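Long-range contact in hemoglobin subunit beta (Mustelus griseus, PDB 1GCV), which carries oxygen from the gills to the peripheral tissues as the beta chain of a heme-containing heterotetramer: residues B[25-30]-B[101-106]. Residues are numbered along the deposited sequence; the frame is centred on the assembly and turned at random.
Sequences TQALDR and IVELAY
Arg30 and Glu103 form a buried salt bridge between the B and G helices of the globin fold, residues 20-34 and 93-108, with Gln26, Ala27 and Val102 packed around it. From CB the arginine chain leaves with CG anti to the backbone N and runs extended as far as CD, which lies against both Glu103 OE1 and Val102 CG1. There it bends (chi3 -63°), bringing the guanidinium side-on to the carboxylate. Arg30 NE reaches Glu103 OE1 at 2.6 Å and Arg30 NH2 reaches the same oxygen at 2.9 Å. Both bonds lie in the guanidinium plane but meet OE1 from above one face of the carboxylate, the two flat groups being inclined by 46°. Arg30 CZ rests 3.8 Å from Val102 CG1, a methyl that lies over one guanidinium face near its rim.

The glutamate is itself folded, bent at its second torsion, and its CG packs on Ala27 at the closest backbone approach. Glu103 OE2 accepts a 3.3 Å hydrogen bond from Gln26 NE2, in the amide plane but coming from above the carboxylate plane. One water links Gln26 O to Glu103 OE1; a second donates to OE2 and is weakly bound by Arg30 NH2. Several donors thus share the carboxylate, which probably favours its ionised form.

Arg30 NH1 and NH2 also bond His121 ND1 and Phe116 O of a neighbouring hemoglobin chain, joining this intrachain pair to the subunit interface. The axes of segments 25-30 and 101-106 run at 124° and approach to 9.2 Å; Leu28 touches distal His53 of helix 50-66, while Leu104 packs against helix 114-132.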
loop_
_atom_site.group_PDB
_atom_site.type_symbol
_atom_site.label_atom_id
_atom_site.label_comp_id
_atom_site.label_asym_id
_atom_site.label_seq_id
_atom_site.Cartn_x
_atom_site.Cartn_y
_atom_site.Cartn_z
ATOM N N THR B 25 15.340 11.558 17.000
ATOM C CA THR B 25 14.496 12.427 17.822
ATOM C C THR B 25 13.660 13.309 16.910
ATOM O O THR B 25 12.457 13.473 17.115
ATOM C CB THR B 25 15.327 13.358 18.738
ATOM O OG1 THR B 25 16.026 12.576 19.714
ATOM C CG2 THR B 25 14.420 14.352 19.452
ATOM N N GLN B 26 14.311 13.876 15.903
ATOM C CA GLN B 26 13.636 14.743 14.952
ATOM C C GLN B 26 12.697 13.954 14.042
ATOM O O GLN B 26 11.687 14.479 13.572
ATOM C CB GLN B 26 14.672 15.503 14.127
ATOM C CG GLN B 26 15.268 16.689 14.885
ATOM C CD GLN B 26 16.634 17.094 14.374
ATOM O OE1 GLN B 26 17.494 17.519 15.143
ATOM N NE2 GLN B 26 16.841 16.967 13.071
ATOM N N ALA B 27 13.023 12.685 13.812
ATOM C CA ALA B 27 12.202 11.832 12.961
ATOM C C ALA B 27 10.897 11.504 13.665
ATOM O O ALA B 27 9.848 11.419 13.025
ATOM C CB ALA B 27 12.952 10.547 12.616
ATOM N N LEU B 28 10.967 11.321 14.981
ATOM C CA LEU B 28 9.780 11.016 15.772
ATOM C C LEU B 28 8.852 12.224 15.773
ATOM O O LEU B 28 7.649 12.095 15.550
ATOM C CB LEU B 28 10.175 10.654 17.207
ATOM C CG LEU B 28 10.492 9.173 17.423
ATOM C CD1 LEU B 28 11.243 9.005 18.721
ATOM C CD2 LEU B 28 9.209 8.357 17.440
ATOM N N ASP B 29 9.417 13.400 16.022
ATOM C CA ASP B 29 8.641 14.635 16.040
ATOM C C ASP B 29 8.021 14.900 14.661
ATOM O O ASP B 29 6.885 15.370 14.556
ATOM C CB ASP B 29 9.534 15.812 16.450
ATOM C CG ASP B 29 9.826 15.837 17.949
ATOM O OD1 ASP B 29 9.024 15.294 18.747
ATOM O OD2 ASP B 29 10.868 16.407 18.334
ATOM N N ARG B 30 8.776 14.605 13.606
ATOM C CA ARG B 30 8.288 14.792 12.246
ATOM C C ARG B 30 7.092 13.870 12.053
ATOM O O ARG B 30 6.062 14.274 11.522
ATOM C CB ARG B 30 9.383 14.432 11.237
ATOM C CG ARG B 30 8.983 14.630 9.787
ATOM C CD ARG B 30 10.175 14.439 8.860
ATOM N NE ARG B 30 11.217 15.431 9.102
ATOM C CZ ARG B 30 11.263 16.624 8.522
ATOM N NH1 ARG B 30 10.324 16.983 7.658
ATOM N NH2 ARG B 30 12.246 17.464 8.811
ATOM N N ILE B 101 14.471 8.528 7.089
ATOM C CA ILE B 101 15.105 8.715 5.795
ATOM C C ILE B 101 15.030 10.193 5.393
ATOM O O ILE B 101 15.977 10.730 4.810
ATOM C CB ILE B 101 14.456 7.809 4.718
ATOM C CG1 ILE B 101 15.136 6.437 4.738
ATOM C CG2 ILE B 101 14.600 8.427 3.326
ATOM C CD1 ILE B 101 14.298 5.324 4.174
ATOM N N VAL B 102 13.923 10.860 5.717
ATOM C CA VAL B 102 13.786 12.277 5.382
ATOM C C VAL B 102 14.807 13.099 6.175
ATOM O O VAL B 102 15.394 14.050 5.652
ATOM C CB VAL B 102 12.368 12.799 5.694
ATOM C CG1 VAL B 102 12.360 14.318 5.708
ATOM C CG2 VAL B 102 11.386 12.279 4.657
ATOM N N GLU B 103 15.008 12.733 7.441
ATOM C CA GLU B 103 15.975 13.425 8.300
ATOM C C GLU B 103 17.403 13.140 7.830
ATOM O O GLU B 103 18.257 14.018 7.895
ATOM C CB GLU B 103 15.830 12.992 9.768
ATOM C CG GLU B 103 14.565 13.484 10.471
ATOM C CD GLU B 103 14.440 14.986 10.471
ATOM O OE1 GLU B 103 13.304 15.485 10.577
ATOM O OE2 GLU B 103 15.477 15.668 10.366
ATOM N N LEU B 104 17.674 11.919 7.374
ATOM C CA LEU B 104 19.012 11.596 6.880
ATOM C C LEU B 104 19.270 12.403 5.608
ATOM O O LEU B 104 20.381 12.889 5.387
ATOM C CB LEU B 104 19.139 10.104 6.571
ATOM C CG LEU B 104 19.501 9.188 7.741
ATOM C CD1 LEU B 104 19.562 7.766 7.240
ATOM C CD2 LEU B 104 20.845 9.592 8.350
ATOM N N ALA B 105 18.231 12.542 4.780
ATOM C CA ALA B 105 18.312 13.294 3.530
ATOM C C ALA B 105 18.547 14.770 3.821
ATOM O O ALA B 105 19.363 15.428 3.174
ATOM C CB ALA B 105 17.022 13.126 2.730
ATOM N N TYR B 106 17.819 15.281 4.803
ATOM C CA TYR B 106 17.940 16.669 5.197
ATOM C C TYR B 106 19.307 16.966 5.810
ATOM O O TYR B 106 19.831 18.073 5.688
ATOM C CB TYR B 106 16.855 17.015 6.205
ATOM C CG TYR B 106 16.810 18.481 6.516
ATOM C CD1 TYR B 106 16.465 19.407 5.534
ATOM C CD2 TYR B 106 17.119 18.948 7.788
ATOM C CE1 TYR B 106 16.424 20.757 5.811
ATOM C CE2 TYR B 106 17.083 20.296 8.078
ATOM C CZ TYR B 106 16.733 21.196 7.085
ATOM O OH TYR B 106 16.684 22.540 7.374
HETATM O O HOH W 1 11.872 17.105 12.300
HETATM O O HOH W 2 14.894 18.163 9.870
#